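Peptidoglycan recognition protein 3 (Branchiostoma belcheri tsingtauense, PDB 4Z8I) probably cleaves the amide bond between N-acetylmuramic acid and L-alanine in bacterial peptidoglycan, as a zinc amidase carrying an N-terminal chitin-binding domain. Local coordinates at residues A[130-135]-A[178-183]; A[108-113]-A[162-167]; A[90-95]-A[217-222]. All coordinates share one frame; numbering follows the deposited sequence.

Contact 1: A[130-135]-A[178-183]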
loop_
_atom_site.group_PDB
_atom_site.type_symbol
_atom_site.label_atom_id
_atom_site.label_comp_id
_atom_site.label_asym_id
_atom_site.label_seq_id
_atom_site.Cartn_x
_atom_site.Cartn_y
_atom_site.Cartn_z
ATOM N N PHE A 130 2.465 2.760 7.958
ATOM C CA PHE A 130 1.799 3.585 6.957
ATOM C C PHE A 130 0.301 3.644 7.211
ATOM O O PHE A 130 -0.280 2.722 7.786
ATOM C CB PHE A 130 2.054 3.044 5.550
ATOM C CG PHE A 130 3.493 3.094 5.130
ATOM C CD1 PHE A 130 4.039 4.261 4.619
ATOM C CD2 PHE A 130 4.297 1.969 5.234
ATOM C CE1 PHE A 130 5.363 4.309 4.227
ATOM C CE2 PHE A 130 5.624 2.009 4.843
ATOM C CZ PHE A 130 6.157 3.180 4.340
ATOM N N LEU A 131 -0.321 4.736 6.781
ATOM C CA LEU A 131 -1.771 4.847 6.847
ATOM C C LEU A 131 -2.334 5.092 5.453
ATOM O O LEU A 131 -1.610 5.475 4.544
ATOM C CB LEU A 131 -2.207 5.945 7.822
ATOM C CG LEU A 131 -1.809 5.727 9.288
ATOM C CD1 LEU A 131 -0.467 6.371 9.583
ATOM C CD2 LEU A 131 -2.870 6.242 10.252
ATOM N N VAL A 132 -3.623 4.836 5.284
ATOM C CA VAL A 132 -4.283 5.019 3.999
ATOM C C VAL A 132 -5.640 5.650 4.250
ATOM O O VAL A 132 -6.394 5.182 5.105
ATOM C CB VAL A 132 -4.473 3.675 3.262
ATOM C CG1 VAL A 132 -5.353 3.855 2.043
ATOM C CG2 VAL A 132 -3.128 3.090 2.854
ATOM N N GLY A 133 -5.941 6.725 3.529
ATOM C CA GLY A 133 -7.221 7.394 3.671
ATOM C C GLY A 133 -8.115 7.153 2.472
ATOM O O GLY A 133 -7.647 6.735 1.412
ATOM N N ASN A 134 -9.408 7.421 2.634
ATOM C CA ASN A 134 -10.359 7.272 1.540
ATOM C C ASN A 134 -10.111 8.292 0.435
ATOM O O ASN A 134 -10.730 8.229 -0.627
ATOM C CB ASN A 134 -11.799 7.370 2.056
ATOM C CG ASN A 134 -12.342 6.035 2.540
ATOM O OD1 ASN A 134 -11.624 5.037 2.587
ATOM N ND2 ASN A 134 -13.620 6.015 2.903
ATOM N N ASP A 135 -9.200 9.228 0.695
ATOM C CA ASP A 135 -8.772 10.197 -0.308
ATOM C C ASP A 135 -7.836 9.542 -1.317
ATOM O O ASP A 135 -7.427 10.165 -2.298
ATOM C CB ASP A 135 -8.076 11.390 0.353
ATOM C CG ASP A 135 -6.764 11.007 1.020
ATOM O OD1 ASP A 135 -6.629 9.842 1.451
ATOM O OD2 ASP A 135 -5.870 11.877 1.118
ATOM N N ALA A 178 -6.418 0.437 -3.803
ATOM C CA ALA A 178 -5.392 0.558 -4.831
ATOM C C ALA A 178 -4.104 1.139 -4.267
ATOM O O ALA A 178 -3.007 0.677 -4.590
ATOM C CB ALA A 178 -5.898 1.413 -5.973
ATOM N N ALA A 179 -4.244 2.154 -3.420
ATOM C CA ALA A 179 -3.086 2.789 -2.800
ATOM C C ALA A 179 -2.336 1.825 -1.884
ATOM O O ALA A 179 -1.105 1.808 -1.871
ATOM C CB ALA A 179 -3.504 4.029 -2.041
ATOM N N ALA A 180 -3.076 1.030 -1.116
ATOM C CA ALA A 180 -2.448 0.048 -0.230
ATOM C C ALA A 180 -1.710 -1.033 -1.015
ATOM O O ALA A 180 -0.560 -1.370 -0.704
ATOM C CB ALA A 180 -3.479 -0.578 0.681
ATOM N N LYS A 181 -2.378 -1.577 -2.029
ATOM C CA LYS A 181 -1.775 -2.596 -2.879
ATOM C C LYS A 181 -0.518 -2.071 -3.564
ATOM O O LYS A 181 0.497 -2.765 -3.635
ATOM C CB LYS A 181 -2.781 -3.086 -3.921
ATOM C CG LYS A 181 -3.984 -3.803 -3.334
ATOM C CD LYS A 181 -4.894 -4.339 -4.429
ATOM C CE LYS A 181 -6.036 -5.159 -3.845
ATOM N NZ LYS A 181 -6.932 -5.719 -4.899
ATOM N N SER A 182 -0.587 -0.841 -4.064
ATOM C CA SER A 182 0.564 -0.226 -4.712
ATOM C C SER A 182 1.679 0.011 -3.708
ATOM O O SER A 182 2.852 -0.082 -4.051
ATOM C CB SER A 182 0.177 1.094 -5.372
ATOM O OG SER A 182 -0.923 0.915 -6.241
ATOM N N LEU A 183 1.312 0.327 -2.470
ATOM C CA LEU A 183 2.305 0.531 -1.423
ATOM C C LEU A 183 3.072 -0.761 -1.202
ATOM O O LEU A 183 4.308 -0.774 -1.201
ATOM C CB LEU A 183 1.647 0.977 -0.119
ATOM C CG LEU A 183 2.613 1.197 1.047
ATOM C CD1 LEU A 183 3.600 2.309 0.727
ATOM C CD2 LEU A 183 1.860 1.508 2.321
#
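Phe-130 and Leu-183 make the tight end of this contact, where strand 130-132 lies over helix 178-183 with nearly opposed directions (153°) and axes 9.1 Å apart. Both methyls of Leu-183 are used. CD2 nestles against the root of the aromatic side chain, 3.6 Å from Phe-130 CB, while CD1 sits almost squarely over the ring, 4.3 Å from the centroid of Phe-130, a CH-pi contact. With CG of Leu-183 anti to the backbone N (chi1 179°), the fork of the leucine rises toward the strand. Further along, the fit is looser: Val-132 straddles two small residues, its CG2 4.3 Å from Ala-180 CB and its CG1 4.5 Å from Ala-179 CB. On the outer side of the helix, Ala-178 and Lys-181 face solvent. Ser-182 is buried beside His-28, its OG bonded to Ala-178 O (2.7 Å). Leu-131 points away from this helix and packs on Ile-113 of helix 103-120, in keeping with side-chain alternation along a strand whose sheet has helices on both faces. Being wholly apolar, the interface between these segments relies on shape and exclusion of water, with alanines letting the helix lie close to the valine.

Contact 2: A[108-113]-A[162-167]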
loop_
_atom_site.group_PDB
_atom_site.type_symbol
_atom_site.label_atom_id
_atom_site.label_comp_id
_atom_site.label_asym_id
_atom_site.label_seq_id
_atom_site.Cartn_x
_atom_site.Cartn_y
_atom_site.Cartn_z
ATOM N N LEU A 108 -5.189 15.661 8.951
ATOM C CA LEU A 108 -5.635 15.964 10.278
ATOM C C LEU A 108 -5.893 14.686 11.019
ATOM O O LEU A 108 -5.527 14.561 12.145
ATOM C CB LEU A 108 -6.894 16.812 10.268
ATOM C CG LEU A 108 -7.464 17.110 11.648
ATOM C CD1 LEU A 108 -7.955 15.906 12.386
ATOM C CD2 LEU A 108 -6.550 17.906 12.504
ATOM N N GLN A 109 -6.505 13.726 10.365
ATOM C CA GLN A 109 -6.844 12.492 11.014
ATOM C C GLN A 109 -5.616 11.745 11.471
ATOM O O GLN A 109 -5.591 11.221 12.533
ATOM C CB GLN A 109 -7.709 11.644 10.110
ATOM C CG GLN A 109 -8.462 10.557 10.828
ATOM C CD GLN A 109 -9.120 11.029 12.085
ATOM O OE1 GLN A 109 -9.717 12.058 12.121
ATOM N NE2 GLN A 109 -9.017 10.266 13.108
ATOM N N VAL A 110 -4.593 11.726 10.660
ATOM C CA VAL A 110 -3.310 11.128 11.019
ATOM C C VAL A 110 -2.685 11.845 12.218
ATOM O O VAL A 110 -2.132 11.207 13.114
ATOM C CB VAL A 110 -2.324 11.143 9.838
ATOM C CG1 VAL A 110 -0.968 10.618 10.271
ATOM C CG2 VAL A 110 -2.859 10.308 8.699
ATOM N N ARG A 111 -2.781 13.171 12.231
ATOM C CA ARG A 111 -2.267 13.969 13.343
ATOM C C ARG A 111 -2.959 13.586 14.656
ATOM O O ARG A 111 -2.318 13.464 15.707
ATOM C CB ARG A 111 -2.461 15.458 13.047
ATOM C CG ARG A 111 -1.167 16.258 12.975
ATOM C CD ARG A 111 -1.212 17.304 11.870
ATOM N NE ARG A 111 -2.413 18.132 11.928
ATOM C CZ ARG A 111 -3.068 18.574 10.858
ATOM N NH1 ARG A 111 -2.642 18.266 9.640
ATOM N NH2 ARG A 111 -4.153 19.320 11.005
ATOM N N ASN A 112 -4.270 13.390 14.577
ATOM C CA ASN A 112 -5.067 12.937 15.706
ATOM C C ASN A 112 -4.628 11.567 16.191
ATOM O O ASN A 112 -4.456 11.354 17.392
ATOM C CB ASN A 112 -6.551 12.859 15.335
ATOM C CG ASN A 112 -7.187 14.205 15.077
ATOM O OD1 ASN A 112 -8.248 14.261 14.456
ATOM N ND2 ASN A 112 -6.585 15.276 15.563
ATOM N N ILE A 113 -4.457 10.636 15.255
ATOM C CA ILE A 113 -4.050 9.282 15.610
ATOM C C ILE A 113 -2.674 9.281 16.278
ATOM O O ILE A 113 -2.449 8.578 17.269
ATOM C CB ILE A 113 -4.080 8.342 14.389
ATOM C CG1 ILE A 113 -5.522 8.164 13.906
ATOM C CG2 ILE A 113 -3.482 6.989 14.734
ATOM C CD1 ILE A 113 -5.675 7.203 12.746
ATOM N N CYS A 162 -2.490 0.833 8.058
ATOM C CA CYS A 162 -3.801 1.081 8.648
ATOM C C CYS A 162 -4.682 1.944 7.759
ATOM O O CYS A 162 -4.330 3.075 7.442
ATOM C CB CYS A 162 -3.652 1.737 10.020
ATOM S SG CYS A 162 -5.221 2.146 10.803
ATOM N N PHE A 163 -5.829 1.406 7.358
ATOM C CA PHE A 163 -6.823 2.194 6.645
ATOM C C PHE A 163 -7.526 3.079 7.660
ATOM O O PHE A 163 -7.875 2.619 8.746
ATOM C CB PHE A 163 -7.844 1.287 5.958
ATOM C CG PHE A 163 -7.302 0.550 4.770
ATOM C CD1 PHE A 163 -6.446 -0.530 4.935
ATOM C CD2 PHE A 163 -7.663 0.924 3.486
ATOM C CE1 PHE A 163 -5.953 -1.211 3.842
ATOM C CE2 PHE A 163 -7.172 0.245 2.388
ATOM C CZ PHE A 163 -6.319 -0.824 2.568
ATOM N N MET A 164 -7.724 4.346 7.320
ATOM C CA MET A 164 -8.409 5.256 8.232
ATOM C C MET A 164 -9.923 5.220 8.048
ATOM O O MET A 164 -10.458 5.711 7.052
ATOM C CB MET A 164 -7.862 6.677 8.108
ATOM C CG MET A 164 -6.465 6.812 8.684
ATOM S SD MET A 164 -5.841 8.494 8.653
ATOM C CE MET A 164 -5.754 8.784 6.886
ATOM N N GLY A 165 -10.601 4.623 9.024
ATOM C CA GLY A 165 -12.044 4.480 9.002
ATOM C C GLY A 165 -12.470 3.229 9.747
ATOM O O GLY A 165 -11.629 2.495 10.273
ATOM N N ASP A 166 -13.776 2.992 9.804
ATOM C CA ASP A 166 -14.310 1.775 10.401
ATOM C C ASP A 166 -14.931 0.936 9.297
ATOM O O ASP A 166 -15.885 1.362 8.645
ATOM C CB ASP A 166 -15.363 2.106 11.460
ATOM C CG ASP A 166 -15.723 0.909 12.325
ATOM O OD1 ASP A 166 -15.320 -0.224 11.988
ATOM O OD2 ASP A 166 -16.419 1.100 13.343
ATOM N N PHE A 167 -14.390 -0.260 9.085
ATOM C CA PHE A 167 -14.809 -1.072 7.951
ATOM C C PHE A 167 -15.381 -2.419 8.368
ATOM O O PHE A 167 -15.066 -3.457 7.787
ATOM C CB PHE A 167 -13.656 -1.208 6.956
ATOM C CG PHE A 167 -13.109 0.115 6.508
ATOM C CD1 PHE A 167 -13.868 0.951 5.701
ATOM C CD2 PHE A 167 -11.860 0.543 6.923
ATOM C CE1 PHE A 167 -13.382 2.176 5.302
ATOM C CE2 PHE A 167 -11.369 1.768 6.527
ATOM C CZ PHE A 167 -12.131 2.585 5.713
#
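Gln-109 and Met-164 bring the two backbones closest, their CA atoms 7.9 Å apart where helix 108-113 passes the end of strand 158-163. Just beyond, the chain swings away through Gly-165, whose backbone angles (150°/180°) are of the kind that call for glycine. Met-164 carries the whole contact from the strand side. Its chain runs extended to the sulfur, which brings SD to the helix; the bend at the last torsion (chi3 -64°) keeps CE near Val-110. SD lies 3.5 Å from Val-110 CG2, and CE stays near the same methyl at 3.7 Å, the two side chains crossing at about a right angle. Gln-109 slides past in the opposite direction and offers only its aliphatic part, CB being 3.9 Å from Met-164 SD. From one turn further along the helix, CD1 of Ile-113 approaches CG of Met-164 at 4.2 Å. Leu-131 and Cys-100 also touch the methionine; Cys-100 is joined by a disulfide to Cys-106 of the same helix. Thus helix 103-120 is packed onto the sheet of the amidase fold at a strand end. The chemistry is that of a polarisable thioether among aliphatic groups, implying cohesion by dispersion and little directional constraint.

Contact 3: A[90-95]-A[217-222]. With ZN (zinc ion), chain B.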
loop_
_atom_site.group_PDB
_atom_site.type_symbol
_atom_site.label_atom_id
_atom_site.label_comp_id
_atom_site.label_asym_id
_atom_site.label_seq_id
_atom_site.Cartn_x
_atom_site.Cartn_y
_atom_site.Cartn_z
ATOM N N VAL A 90 2.953 -8.736 5.949
ATOM C CA VAL A 90 2.232 -7.464 5.952
ATOM C C VAL A 90 0.925 -7.605 6.723
ATOM O O VAL A 90 0.124 -8.499 6.437
ATOM C CB VAL A 90 1.912 -6.998 4.518
ATOM C CG1 VAL A 90 1.214 -5.652 4.538
ATOM C CG2 VAL A 90 3.179 -6.918 3.693
ATOM N N VAL A 91 0.715 -6.729 7.704
ATOM C CA VAL A 91 -0.491 -6.772 8.528
ATOM C C VAL A 91 -1.393 -5.587 8.203
ATOM O O VAL A 91 -0.936 -4.442 8.159
ATOM C CB VAL A 91 -0.147 -6.775 10.033
ATOM C CG1 VAL A 91 -1.400 -6.936 10.868
ATOM C CG2 VAL A 91 0.827 -7.894 10.344
ATOM N N ILE A 92 -2.672 -5.865 7.967
ATOM C CA ILE A 92 -3.624 -4.826 7.592
ATOM C C ILE A 92 -4.491 -4.412 8.781
ATOM O O ILE A 92 -5.039 -5.261 9.489
ATOM C CB ILE A 92 -4.520 -5.287 6.428
ATOM C CG1 ILE A 92 -3.665 -5.651 5.214
ATOM C CG2 ILE A 92 -5.531 -4.207 6.063
ATOM C CD1 ILE A 92 -2.878 -4.484 4.648
ATOM N N HIS A 93 -4.612 -3.104 8.990
ATOM C CA HIS A 93 -5.360 -2.570 10.122
ATOM C C HIS A 93 -6.472 -1.644 9.658
ATOM O O HIS A 93 -6.436 -1.139 8.536
ATOM C CB HIS A 93 -4.424 -1.793 11.049
ATOM C CG HIS A 93 -3.446 -2.652 11.785
ATOM N ND1 HIS A 93 -3.712 -3.181 13.028
ATOM C CD2 HIS A 93 -2.201 -3.071 11.456
ATOM C CE1 HIS A 93 -2.676 -3.892 13.433
ATOM N NE2 HIS A 93 -1.746 -3.842 12.496
ATOM N N HIS A 94 -7.463 -1.426 10.519
ATOM C CA HIS A 94 -8.394 -0.320 10.317
ATOM C C HIS A 94 -8.324 0.632 11.507
ATOM O O HIS A 94 -7.939 0.237 12.607
ATOM C CB HIS A 94 -9.829 -0.796 10.016
ATOM C CG HIS A 94 -10.615 -1.216 11.222
ATOM N ND1 HIS A 94 -11.993 -1.138 11.268
ATOM C CD2 HIS A 94 -10.229 -1.736 12.412
ATOM C CE1 HIS A 94 -12.418 -1.578 12.439
ATOM N NE2 HIS A 94 -11.368 -1.946 13.152
ATOM N N SER A 95 -8.661 1.894 11.274
ATOM C CA SER A 95 -8.584 2.904 12.320
ATOM C C SER A 95 -9.657 2.677 13.380
ATOM O O SER A 95 -9.505 3.111 14.523
ATOM C CB SER A 95 -8.739 4.301 11.714
ATOM O OG SER A 95 -8.900 5.285 12.716
ATOM N N ASP A 217 -12.730 -9.188 4.579
ATOM C CA ASP A 217 -13.245 -10.004 3.488
ATOM C C ASP A 217 -12.553 -9.630 2.182
ATOM O O ASP A 217 -12.200 -10.501 1.388
ATOM C CB ASP A 217 -14.762 -9.845 3.342
ATOM C CG ASP A 217 -15.540 -10.642 4.375
ATOM O OD1 ASP A 217 -14.965 -11.576 4.974
ATOM O OD2 ASP A 217 -16.736 -10.338 4.579
ATOM N N ASP A 218 -12.355 -8.331 1.964
ATOM C CA ASP A 218 -11.729 -7.868 0.728
ATOM C C ASP A 218 -10.273 -8.321 0.613
ATOM O O ASP A 218 -9.837 -8.740 -0.460
ATOM C CB ASP A 218 -11.835 -6.346 0.595
ATOM C CG ASP A 218 -11.348 -5.838 -0.754
ATOM O OD1 ASP A 218 -12.128 -5.886 -1.730
ATOM O OD2 ASP A 218 -10.189 -5.383 -0.840
ATOM N N ILE A 219 -9.526 -8.258 1.714
ATOM C CA ILE A 219 -8.103 -8.613 1.670
ATOM C C ILE A 219 -7.820 -10.099 1.422
ATOM O O ILE A 219 -6.676 -10.478 1.166
ATOM C CB ILE A 219 -7.329 -8.140 2.924
ATOM C CG1 ILE A 219 -7.797 -8.890 4.169
ATOM C CG2 ILE A 219 -7.457 -6.635 3.100
ATOM C CD1 ILE A 219 -7.000 -8.545 5.407
ATOM N N LYS A 220 -8.850 -10.937 1.494
ATOM C CA LYS A 220 -8.695 -12.349 1.162
ATOM C C LYS A 220 -8.438 -12.482 -0.332
ATOM O O LYS A 220 -7.694 -13.359 -0.775
ATOM C CB LYS A 220 -9.957 -13.131 1.515
ATOM C CG LYS A 220 -10.529 -12.828 2.881
ATOM C CD LYS A 220 -9.857 -13.631 3.972
ATOM C CE LYS A 220 -10.895 -14.417 4.754
ATOM N NZ LYS A 220 -12.137 -13.617 4.946
ATOM N N SER A 221 -9.067 -11.599 -1.101
ATOM C CA SER A 221 -8.938 -11.598 -2.553
ATOM C C SER A 221 -7.616 -10.985 -3.010
ATOM O O SER A 221 -7.255 -11.090 -4.182
ATOM C CB SER A 221 -10.106 -10.839 -3.185
ATOM O OG SER A 221 -10.081 -9.472 -2.816
ATOM N N TRP A 222 -6.902 -10.339 -2.092
ATOM C CA TRP A 222 -5.594 -9.781 -2.420
ATOM C C TRP A 222 -4.622 -10.933 -2.583
ATOM O O TRP A 222 -4.831 -12.013 -2.032
ATOM C CB TRP A 222 -5.078 -8.834 -1.329
ATOM C CG TRP A 222 -5.944 -7.636 -1.038
ATOM C CD1 TRP A 222 -7.251 -7.454 -1.390
ATOM C CD2 TRP A 222 -5.554 -6.451 -0.328
ATOM N NE1 TRP A 222 -7.699 -6.236 -0.937
ATOM C CE2 TRP A 222 -6.676 -5.600 -0.284
ATOM C CE3 TRP A 222 -4.366 -6.030 0.275
ATOM C CZ2 TRP A 222 -6.644 -4.352 0.339
ATOM C CZ3 TRP A 222 -4.337 -4.790 0.894
ATOM C CH2 TRP A 222 -5.467 -3.967 0.920
HETATM ZN ZN ZN B . -5.398 -3.543 14.050
HETATM O O HOH W 1 -4.994 -2.133 15.341
#
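The zinc site of the amidase lies on one side of strand 90-94, and the C-terminal segment 217-222 packs on the other. His-93 binds the zinc ion through ND1 at 2.0 Å, a water completes the set at 1.9 Å from the metal, and His-202 and Cys-210 supply the remaining ligands. NE2 of His-93 is hydrogen-bonded to His-150 ND1, so the ring is held at both nitrogens, by the metal and by this second-shell partner. Strand alternation sends the neighbouring Ile-92 the opposite way, toward Ile-219 and Trp-222. In the PGRP fold, which is related to bacterial type 2 amidases, strand 87-94 lies between strand 158-163 and the outermost strand 197-201 of the mixed sheet, so the metal ligand and the apolar core share one backbone. CB of Ile-92 meets CD1 of Ile-219 at 4.2 Å, and its own CD1 comes obliquely to Trp-222 CZ3 at 4.0 Å. Its own segment helps place the indole. CG2 of Ile-219 lies over one face, 3.6 Å above the plane of Trp-222, and NE1 of Trp-222 donates to Asp-218 OD2 (2.6 Å, 164° at the hydrogen); OD2 lies nearly in the indole plane, whereas the N-H meets the carboxylate from above, 39° out of its plane. OD1 of Asp-218 pairs with Lys-171, while Lys-181 of helix 174-190 makes a cation-pi contact with the indole.

Overall arrangement
From the N terminus, strand 87-94 opens contact 3, helix 103-120 opens contact 2 and strand 130-132 opens contact 1. Strand 158-163 then returns to close contact 2, helix 174-190 closes contact 1, and 217-222 near the C terminus closes contact 3. Contacts 1 and 2 therefore cross along the chain, and both nest inside the long loop of contact 3. All three meet on the mixed sheet, where strand 158-163 lies between 130-132 and 87-94. Probable backbone hydrogen bonds, Val-132 with Met-164 and Phe-163 with His-93, link contact 2 to its neighbours. Ala-180 touches both Phe-163 and Trp-222, joining helix 174-190 to the C-terminal segment.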